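Local coordinates for protein extracellular ligand-binding receptor (Sphaerobacter thermophilus, PDB 4ZPJ) that probably captures a small solute outside the cell for an ABC transporter, as a zinc-binding member of the leucine-binding protein family, at residues T158-P161 / A162-S165; A204-E207 / E208-A211; F266-Q269 / Y270-G274. All blocks are in the same frame, centred on the assembly; numbering follows the deposited sequence.

Overall arrangement
Along the chain the three contacts follow in series, 158-165, 204-211 and 266-274, each local to one helix or turn. Interaction 1 ends helix 156-159, just before strand 168-170 at the rim of the six-stranded sheet. Interactions 2 and 3 lie on helices 203-218 and 261-272, which serve two beta-alpha-beta units of the same four-stranded parallel sheet. The contacts thus sample both lobes expected of a periplasmic binding protein. Centres of interactions 1 and 2 are about 18 Å apart, and Phe423 meets both, bonding Arg159 and touching Ala211. Interaction 3 lies about 22 Å from interaction 2 and about 39 Å from interaction 1, centre to centre; interactions 1 and 3 fall on opposite sides of the chain's centre.

Interaction 1: T158-P161 / A162-S165; sequences TRDP and AMRS
Arg164 folds back on the end of helix 156-159 and clasps the carbonyl of Thr158 side-on, with two nitrogens on one oxygen. Arg164 NE and Arg164 NH2 each stand 3.0 Å from Thr158 O, which lies in the plane of the guanidinium. The two donors meet the oxygen differently: NH2 comes in the carbonyl plane, whereas NE stands above it. A bend at chi3 (64°) turns the guanidinium back toward the helix, and one of its faces rests over Pro161 CA, 3.8 Å from Arg164 NH1. This is the tight part, and Thr158 itself is buried, its OG1 bonded to Asp420 and Arg170.

The chain reverses here through a type I beta turn, Asp160 to Met163, overlaid by an Asx turn. Asp160 O accepts Met163 N at 3.1 Å and Arg164 N at 3.2 Å, while Asp160 OD1 takes Ala162 N at 2.9 Å from above the carboxylate plane. Its CG lies anti to the backbone N (chi1 -175°), which brings OD1 within bonding distance of that N-H.

A leucine in place of Arg164 has neither N-H, and Thr158 O would probably be left without these two donors, with the tie between the turn and the helix end weakened.

The outer side is looser. Pro161 and Ala162 are exposed, and Ala162 CB approaches Asp160 OD1 only to 3.6 Å. The selenomethionine Met163 touches Leu154, though the course of its end is uncertain. Arg137 of helix 130-142 bonds the carbonyls of Met163 and Arg164.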
ATOM      1  N   THR A 158      -0.393 -12.981  -4.494  1.00 41.87           N
ATOM      2  CA  THR A 158       0.763 -13.068  -5.383  1.00 42.89           C
ATOM      3  C   THR A 158       1.819 -14.100  -4.941  1.00 42.67           C
ATOM      4  O   THR A 158       2.602 -14.600  -5.768  1.00 41.57           O
ATOM      5  CB  THR A 158       1.461 -11.665  -5.594  1.00 39.91           C
ATOM      6  OG1 THR A 158       1.842 -11.034  -4.344  1.00 38.88           O
ATOM      7  CG2 THR A 158       0.568 -10.715  -6.380  1.00 38.48           C
ATOM      8  N   ARG A 159       1.874 -14.394  -3.653  1.00 41.65           N
ATOM      9  CA  ARG A 159       2.907 -15.253  -3.125  1.00 42.34           C
ATOM     10  C   ARG A 159       2.587 -16.747  -3.133  1.00 46.10           C
ATOM     11  O   ARG A 159       3.481 -17.581  -3.179  1.00 51.34           O
ATOM     12  CB  ARG A 159       3.245 -14.772  -1.719  1.00 42.04           C
ATOM     13  CG  ARG A 159       4.012 -13.474  -1.745  1.00 39.46           C
ATOM     14  CD  ARG A 159       3.952 -12.703  -0.453  1.00 40.49           C
ATOM     15  NE  ARG A 159       4.395 -13.492   0.676  1.00 41.10           N
ATOM     16  CZ  ARG A 159       5.659 -13.644   1.037  1.00 42.99           C
ATOM     17  NH1 ARG A 159       5.932 -14.394   2.082  1.00 45.97           N
ATOM     18  NH2 ARG A 159       6.651 -13.060   0.358  1.00 45.19           N
ATOM     19  N   ASP A 160       1.314 -17.086  -3.080  1.00 48.38           N
ATOM     20  CA  ASP A 160       0.874 -18.465  -3.139  1.00 49.78           C
ATOM     21  C   ASP A 160       0.691 -18.827  -4.598  1.00 48.39           C
ATOM     22  O   ASP A 160      -0.182 -18.270  -5.241  1.00 51.40           O
ATOM     23  CB  ASP A 160      -0.456 -18.644  -2.363  1.00 49.68           C
ATOM     24  CG  ASP A 160      -0.917 -20.114  -2.283  1.00 53.58           C
ATOM     25  OD1 ASP A 160      -0.428 -20.993  -3.054  1.00 58.02           O
ATOM     26  OD2 ASP A 160      -1.811 -20.395  -1.457  1.00 58.94           O
ATOM     27  N   PRO A 161       1.480 -19.788  -5.103  1.00 47.75           N
ATOM     28  CA  PRO A 161       1.334 -20.174  -6.502  1.00 49.54           C
ATOM     29  C   PRO A 161      -0.084 -20.649  -6.863  1.00 48.69           C
ATOM     30  O   PRO A 161      -0.442 -20.564  -8.014  1.00 48.91           O
ATOM     31  CB  PRO A 161       2.359 -21.319  -6.694  1.00 50.54           C
ATOM     32  CG  PRO A 161       3.285 -21.253  -5.524  1.00 51.26           C
ATOM     33  CD  PRO A 161       2.503 -20.589  -4.404  1.00 50.54           C
ATOM     34  N   ALA A 162      -0.888 -21.111  -5.906  1.00 48.10           N
ATOM     35  CA  ALA A 162      -2.268 -21.553  -6.256  1.00 51.28           C
ATOM     36  C   ALA A 162      -3.297 -20.427  -6.374  1.00 51.24           C
ATOM     37  O   ALA A 162      -4.320 -20.635  -7.005  1.00 57.92           O
ATOM     38  CB  ALA A 162      -2.779 -22.608  -5.286  1.00 50.79           C
HETATM   39  N   MSE A 163      -3.031 -19.263  -5.768  1.00 50.59           N
HETATM   40  CA  MSE A 163      -3.963 -18.134  -5.798  0.60 50.21           C
HETATM   41  C   MSE A 163      -3.636 -17.205  -6.908  1.00 49.60           C
HETATM   42  O   MSE A 163      -4.505 -16.471  -7.370  1.00 50.55           O
HETATM   43  CB  MSE A 163      -3.868 -17.286  -4.541  0.60 53.59           C
HETATM   44  CG  MSE A 163      -4.492 -17.999  -3.366  0.60 60.79           C
HETATM   45 SE   MSE A 163      -6.435 -17.766  -3.563  0.39 69.89          SE
HETATM   46  CE  MSE A 163      -6.548 -16.128  -2.464  0.60 68.34           C
ATOM     47  N   ARG A 164      -2.373 -17.212  -7.344  1.00 44.81           N
ATOM     48  CA  ARG A 164      -1.947 -16.311  -8.362  1.00 45.37           C
ATOM     49  C   ARG A 164      -2.489 -16.746  -9.671  1.00 45.05           C
ATOM     50  O   ARG A 164      -3.040 -17.842  -9.804  1.00 49.27           O
ATOM     51  CB  ARG A 164      -0.379 -16.127  -8.415  1.00 43.26           C
ATOM     52  CG  ARG A 164       0.396 -17.242  -9.028  1.00 43.86           C
ATOM     53  CD  ARG A 164       1.875 -16.853  -9.181  1.00 44.58           C
ATOM     54  NE  ARG A 164       2.611 -16.610  -7.935  1.00 44.66           N
ATOM     55  CZ  ARG A 164       3.693 -17.288  -7.533  1.00 45.61           C
ATOM     56  NH1 ARG A 164       4.179 -18.289  -8.240  1.00 44.94           N
ATOM     57  NH2 ARG A 164       4.323 -16.945  -6.406  1.00 46.67           N
ATOM     58  N   SER A 165      -2.346 -15.864 -10.649  1.00 44.74           N
ATOM     59  CA  SER A 165      -2.840 -16.137 -11.996  1.00 47.57           C
ATOM     60  C   SER A 165      -2.264 -15.098 -12.939  1.00 43.28           C
ATOM     61  O   SER A 165      -2.030 -13.970 -12.532  1.00 44.12           O
ATOM     62  CB  SER A 165      -4.413 -16.045 -11.950  1.00 48.16           C
ATOM     63  OG  SER A 165      -4.976 -15.783 -13.212  1.00 45.94           O
TER

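Interaction 2: A204-E207 / E208-A211; sequences AGHE and EMAA. With ZN (zinc ion), chain G.
His206 (chi1 -73°) and the selenomethionine Met209 (chi1 -76°) both place CG anti to the carbonyl carbon. Three residues apart on helix 203-218, the two side chains lie side by side and point the same way. A bend at chi3 of Met209 then brings its CE to 3.9 Å from His206 ND1, meeting the ring obliquely. Glu208 is bent at chi2, and its CG lies 3.0 Å from Ala204 O, the carbonyl that also accepts Glu208 N at 2.8 Å.

The helix links strands 194-200 and 222-229 in a beta-alpha-beta crossover. Met209 lies against both strands, whereas Glu208 touches Phe254 and Phe256 of strand 252-256. Glu207 sends its carboxylate to Asn175 and the backbone N of Gln155, which both bond OE1.

His206 NE2 binds zinc at 2.2 Å. The ion is 3.1 Å from His206 CE1 and 3.2 Å from His206 CD2, near-equal distances that place it close to the bisector at NE2. Asp201 and two waters complete the four ligands; with two of the four being water, the protein itself supplies only one carboxylate and one imidazole.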
ATOM      1  N   ALA A 204      -3.953  -8.637   8.135  1.00 40.59           N
ATOM      2  CA  ALA A 204      -2.867  -7.784   7.646  1.00 40.30           C
ATOM      3  C   ALA A 204      -1.799  -7.565   8.722  1.00 41.76           C
ATOM      4  O   ALA A 204      -0.596  -7.531   8.431  1.00 35.14           O
ATOM      5  CB  ALA A 204      -3.408  -6.457   7.149  1.00 39.99           C
ATOM      6  N   GLY A 205      -2.274  -7.508   9.971  1.00 42.47           N
ATOM      7  CA  GLY A 205      -1.421  -7.410  11.154  1.00 44.18           C
ATOM      8  C   GLY A 205      -0.505  -8.609  11.362  1.00 45.04           C
ATOM      9  O   GLY A 205       0.707  -8.463  11.540  1.00 41.33           O
ATOM     10  N   HIS A 206      -1.077  -9.802  11.338  1.00 44.66           N
ATOM     11  CA  HIS A 206      -0.261 -10.981  11.337  1.00 44.97           C
ATOM     12  C   HIS A 206       0.760 -11.021  10.206  1.00 44.25           C
ATOM     13  O   HIS A 206       1.898 -11.380  10.442  1.00 41.49           O
ATOM     14  CB  HIS A 206      -1.136 -12.190  11.274  1.00 47.49           C
ATOM     15  CG  HIS A 206      -1.849 -12.442  12.561  1.00 55.56           C
ATOM     16  ND1 HIS A 206      -1.184 -12.878  13.689  1.00 59.41           N
ATOM     17  CD2 HIS A 206      -3.144 -12.281  12.914  1.00 51.81           C
ATOM     18  CE1 HIS A 206      -2.051 -13.007  14.675  1.00 63.48           C
ATOM     19  NE2 HIS A 206      -3.241 -12.635  14.230  1.00 62.92           N
ATOM     20  N   GLU A 207       0.331 -10.687   8.986  1.00 43.86           N
ATOM     21  CA  GLU A 207       1.199 -10.783   7.803  1.00 40.65           C
ATOM     22  C   GLU A 207       2.310  -9.771   7.862  1.00 40.33           C
ATOM     23  O   GLU A 207       3.423 -10.080   7.421  1.00 39.84           O
ATOM     24  CB  GLU A 207       0.402 -10.636   6.513  1.00 44.70           C
ATOM     25  CG  GLU A 207      -0.618 -11.781   6.301  1.00 50.63           C
ATOM     26  CD  GLU A 207      -1.381 -11.720   4.982  1.00 51.00           C
ATOM     27  OE1 GLU A 207      -1.173 -10.767   4.168  1.00 49.91           O
ATOM     28  OE2 GLU A 207      -2.184 -12.657   4.751  1.00 53.54           O
ATOM     29  N   GLU A 208       2.025  -8.565   8.377  1.00 39.54           N
ATOM     30  CA  GLU A 208       3.071  -7.536   8.604  1.00 37.97           C
ATOM     31  C   GLU A 208       4.099  -7.942   9.673  1.00 38.68           C
ATOM     32  O   GLU A 208       5.315  -7.688   9.524  1.00 36.16           O
ATOM     33  CB  GLU A 208       2.438  -6.257   9.040  1.00 38.62           C
ATOM     34  CG  GLU A 208       1.628  -5.550   7.961  1.00 41.70           C
ATOM     35  CD  GLU A 208       2.414  -4.455   7.205  1.00 43.25           C
ATOM     36  OE1 GLU A 208       3.549  -4.105   7.648  1.00 47.16           O
ATOM     37  OE2 GLU A 208       1.851  -3.914   6.206  1.00 39.49           O
HETATM   38  N   MSE A 209       3.626  -8.581  10.749  1.00 37.29           N
HETATM   39  CA  MSE A 209       4.544  -9.086  11.785  1.00 40.12           C
HETATM   40  C   MSE A 209       5.458 -10.138  11.183  1.00 40.12           C
HETATM   41  O   MSE A 209       6.687 -10.124  11.391  1.00 43.04           O
HETATM   42  CB  MSE A 209       3.817  -9.620  13.032  1.00 40.87           C
HETATM   43  CG  MSE A 209       3.354  -8.422  13.838  1.00 44.94           C
HETATM   44 SE   MSE A 209       2.683  -8.904  15.636  0.65 48.68          SE
HETATM   45  CE  MSE A 209       1.464 -10.345  15.158  1.00 46.84           C
ATOM     46  N   ALA A 210       4.873 -11.038  10.405  1.00 38.66           N
ATOM     47  CA  ALA A 210       5.619 -12.141   9.811  1.00 39.33           C
ATOM     48  C   ALA A 210       6.637 -11.670   8.813  1.00 39.12           C
ATOM     49  O   ALA A 210       7.703 -12.256   8.706  1.00 42.68           O
ATOM     50  CB  ALA A 210       4.660 -13.127   9.157  1.00 40.49           C
ATOM     51  N   ALA A 211       6.343 -10.589   8.098  1.00 38.68           N
ATOM     52  CA  ALA A 211       7.237 -10.111   7.074  1.00 38.66           C
ATOM     53  C   ALA A 211       8.398  -9.410   7.758  1.00 39.41           C
ATOM     54  O   ALA A 211       9.542  -9.557   7.353  1.00 42.49           O
ATOM     55  CB  ALA A 211       6.499  -9.201   6.103  1.00 37.65           C
TER
HETATM   56 ZN    ZN G 506      -5.051 -12.818  15.390  1.00 72.02          ZN
HETATM   57  O   HOH W   1      -6.596 -12.840  13.769  1.00 52.27           O
HETATM   58  O   HOH W   2      -4.263 -13.217  17.181  1.00 60.69           O

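Interaction 3: F266-Q269 / Y270-G274; sequences FLVQ and YQEFG
Val268 O is gripped by two backbone amides, strongly by Glu272 N at 2.9 Å, in a nearly straight bond (169° at the hydrogen), and weakly by Gln271 N at 3.3 Å, whose main acceptor is Leu267 O. The side chains of Val268 and Glu272 run alongside each other on that same stretch of helix, and Val268 CG1 lies 3.7 Å from Glu272 CD, methyl against carboxylate carbon.

Two residues earlier, Phe266 O receives Tyr270 N at 2.7 Å. Both residues hold CG anti to the backbone N (chi1 174° in Phe266), and their side chains lie side by side, pointing the same way. Phe266 CZ comes within 3.6 Å of Tyr270 CD1, while Tyr270 CB sits over one face of the Phe266 ring. The planes are inclined by 37°, an oblique meeting.

This aromatic pair occupies the inner side of helix 261-272, which crosses over between the parallel strands 252-256 and 281-283. Both rings touch Leu281, Phe266 stacks on the ring of His198, and Tyr270 OH is held by Ile279 O.

Toward the end of the helix, Phe273 N bonds Gln269 O at 2.8 Å, and Phe273 CB lies 3.0 Å from that same Gln269 O. The Gln269 amide is held through both its polar atoms, OE1 by Phe236 N and NE2 by Gln234 O. Gly274 then leaves helical geometry with positive phi, where any CB would press on the carbonyl oxygen of Phe273.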
ATOM      1  N   PHE A 266      -2.527   4.680  19.322  1.00 38.39           N
ATOM      2  CA  PHE A 266      -1.332   4.001  19.750  1.00 39.43           C
ATOM      3  C   PHE A 266      -0.103   4.943  19.828  1.00 40.09           C
ATOM      4  O   PHE A 266       0.583   4.995  20.867  1.00 38.63           O
ATOM      5  CB  PHE A 266      -0.996   2.812  18.853  1.00 38.56           C
ATOM      6  CG  PHE A 266       0.323   2.170  19.196  1.00 38.19           C
ATOM      7  CD1 PHE A 266       0.414   1.259  20.210  1.00 39.78           C
ATOM      8  CD2 PHE A 266       1.481   2.537  18.526  1.00 38.05           C
ATOM      9  CE1 PHE A 266       1.643   0.690  20.545  1.00 41.78           C
ATOM     10  CE2 PHE A 266       2.722   1.985  18.856  1.00 38.35           C
ATOM     11  CZ  PHE A 266       2.803   1.055  19.867  1.00 39.69           C
ATOM     12  N   LEU A 267       0.187   5.666  18.745  1.00 38.38           N
ATOM     13  CA  LEU A 267       1.392   6.508  18.745  1.00 39.05           C
ATOM     14  C   LEU A 267       1.312   7.557  19.798  1.00 38.85           C
ATOM     15  O   LEU A 267       2.261   7.772  20.531  1.00 40.51           O
ATOM     16  CB  LEU A 267       1.621   7.157  17.387  1.00 40.58           C
ATOM     17  CG  LEU A 267       2.237   6.137  16.450  1.00 42.80           C
ATOM     18  CD1 LEU A 267       2.198   6.600  15.024  1.00 44.37           C
ATOM     19  CD2 LEU A 267       3.654   5.841  16.891  1.00 46.26           C
ATOM     20  N   VAL A 268       0.153   8.170  19.946  1.00 38.65           N
ATOM     21  CA  VAL A 268       0.030   9.262  20.885  1.00 40.87           C
ATOM     22  C   VAL A 268       0.224   8.691  22.296  1.00 41.32           C
ATOM     23  O   VAL A 268       0.869   9.322  23.133  1.00 43.01           O
ATOM     24  CB  VAL A 268      -1.357  10.002  20.766  1.00 43.51           C
ATOM     25  CG1 VAL A 268      -1.711  10.753  22.045  1.00 44.34           C
ATOM     26  CG2 VAL A 268      -1.393  10.987  19.590  1.00 41.31           C
ATOM     27  N   GLN A 269      -0.316   7.509  22.569  1.00 40.84           N
ATOM     28  CA  GLN A 269      -0.238   6.970  23.938  1.00 42.91           C
ATOM     29  C   GLN A 269       1.143   6.388  24.204  1.00 40.53           C
ATOM     30  O   GLN A 269       1.646   6.403  25.325  1.00 39.50           O
ATOM     31  CB  GLN A 269      -1.345   5.952  24.220  1.00 43.67           C
ATOM     32  CG  GLN A 269      -2.759   6.558  24.099  1.00 45.49           C
ATOM     33  CD  GLN A 269      -3.870   5.527  24.301  1.00 46.97           C
ATOM     34  OE1 GLN A 269      -3.656   4.450  24.849  1.00 47.65           O
ATOM     35  NE2 GLN A 269      -5.051   5.849  23.843  1.00 49.62           N
ATOM     36  N   TYR A 270       1.770   5.923  23.155  1.00 39.80           N
ATOM     37  CA  TYR A 270       3.152   5.484  23.250  1.00 40.11           C
ATOM     38  C   TYR A 270       4.025   6.619  23.762  1.00 39.76           C
ATOM     39  O   TYR A 270       4.873   6.398  24.615  1.00 42.90           O
ATOM     40  CB  TYR A 270       3.631   4.938  21.913  1.00 39.23           C
ATOM     41  CG  TYR A 270       4.920   4.179  21.982  1.00 41.32           C
ATOM     42  CD1 TYR A 270       4.932   2.795  22.263  1.00 45.91           C
ATOM     43  CD2 TYR A 270       6.124   4.806  21.769  1.00 42.29           C
ATOM     44  CE1 TYR A 270       6.116   2.076  22.312  1.00 46.03           C
ATOM     45  CE2 TYR A 270       7.312   4.088  21.799  1.00 44.23           C
ATOM     46  CZ  TYR A 270       7.301   2.732  22.064  1.00 45.80           C
ATOM     47  OH  TYR A 270       8.481   2.048  22.136  1.00 47.92           O
ATOM     48  N   GLN A 271       3.763   7.838  23.335  1.00 38.79           N
ATOM     49  CA  GLN A 271       4.559   8.950  23.794  1.00 42.62           C
ATOM     50  C   GLN A 271       4.117   9.437  25.143  1.00 43.75           C
ATOM     51  O   GLN A 271       4.922   9.665  26.018  1.00 45.64           O
ATOM     52  CB  GLN A 271       4.452  10.093  22.808  1.00 46.15           C
ATOM     53  CG  GLN A 271       5.161  11.358  23.245  1.00 50.85           C
ATOM     54  CD  GLN A 271       4.646  12.554  22.464  1.00 55.12           C
ATOM     55  OE1 GLN A 271       3.435  12.721  22.262  1.00 56.06           O
ATOM     56  NE2 GLN A 271       5.561  13.383  22.018  1.00 57.89           N
ATOM     57  N   GLU A 272       2.818   9.603  25.311  1.00 45.25           N
ATOM     58  CA  GLU A 272       2.268  10.099  26.573  1.00 47.25           C
ATOM     59  C   GLU A 272       2.578   9.203  27.771  1.00 47.32           C
ATOM     60  O   GLU A 272       2.798   9.690  28.867  1.00 45.85           O
ATOM     61  CB  GLU A 272       0.743  10.307  26.444  1.00 48.58           C
ATOM     62  CG  GLU A 272       0.409  11.496  25.558  1.00 50.98           C
ATOM     63  CD  GLU A 272      -1.074  11.815  25.496  1.00 56.85           C
ATOM     64  OE1 GLU A 272      -1.921  10.922  25.747  1.00 60.95           O
ATOM     65  OE2 GLU A 272      -1.394  12.985  25.175  1.00 65.65           O
ATOM     66  N   PHE A 273       2.631   7.905  27.533  1.00 48.11           N
ATOM     67  CA  PHE A 273       2.874   6.902  28.586  1.00 51.72           C
ATOM     68  C   PHE A 273       4.368   6.827  28.898  1.00 50.87           C
ATOM     69  O   PHE A 273       4.753   6.308  29.931  1.00 49.44           O
ATOM     70  CB  PHE A 273       2.371   5.564  28.073  1.00 54.99           C
ATOM     71  CG  PHE A 273       2.040   4.554  29.118  1.00 61.26           C
ATOM     72  CD1 PHE A 273       0.892   4.676  29.880  1.00 64.62           C
ATOM     73  CD2 PHE A 273       2.814   3.393  29.250  1.00 64.53           C
ATOM     74  CE1 PHE A 273       0.574   3.711  30.821  1.00 68.01           C
ATOM     75  CE2 PHE A 273       2.499   2.422  30.181  1.00 66.63           C
ATOM     76  CZ  PHE A 273       1.374   2.579  30.969  1.00 68.92           C
ATOM     77  N   GLY A 274       5.228   7.364  28.030  1.00 47.87           N
ATOM     78  CA  GLY A 274       6.623   7.512  28.433  1.00 49.87           C
ATOM     79  C   GLY A 274       7.563   6.578  27.684  1.00 50.48           C
ATOM     80  O   GLY A 274       8.787   6.698  27.799  1.00 49.50           O
TER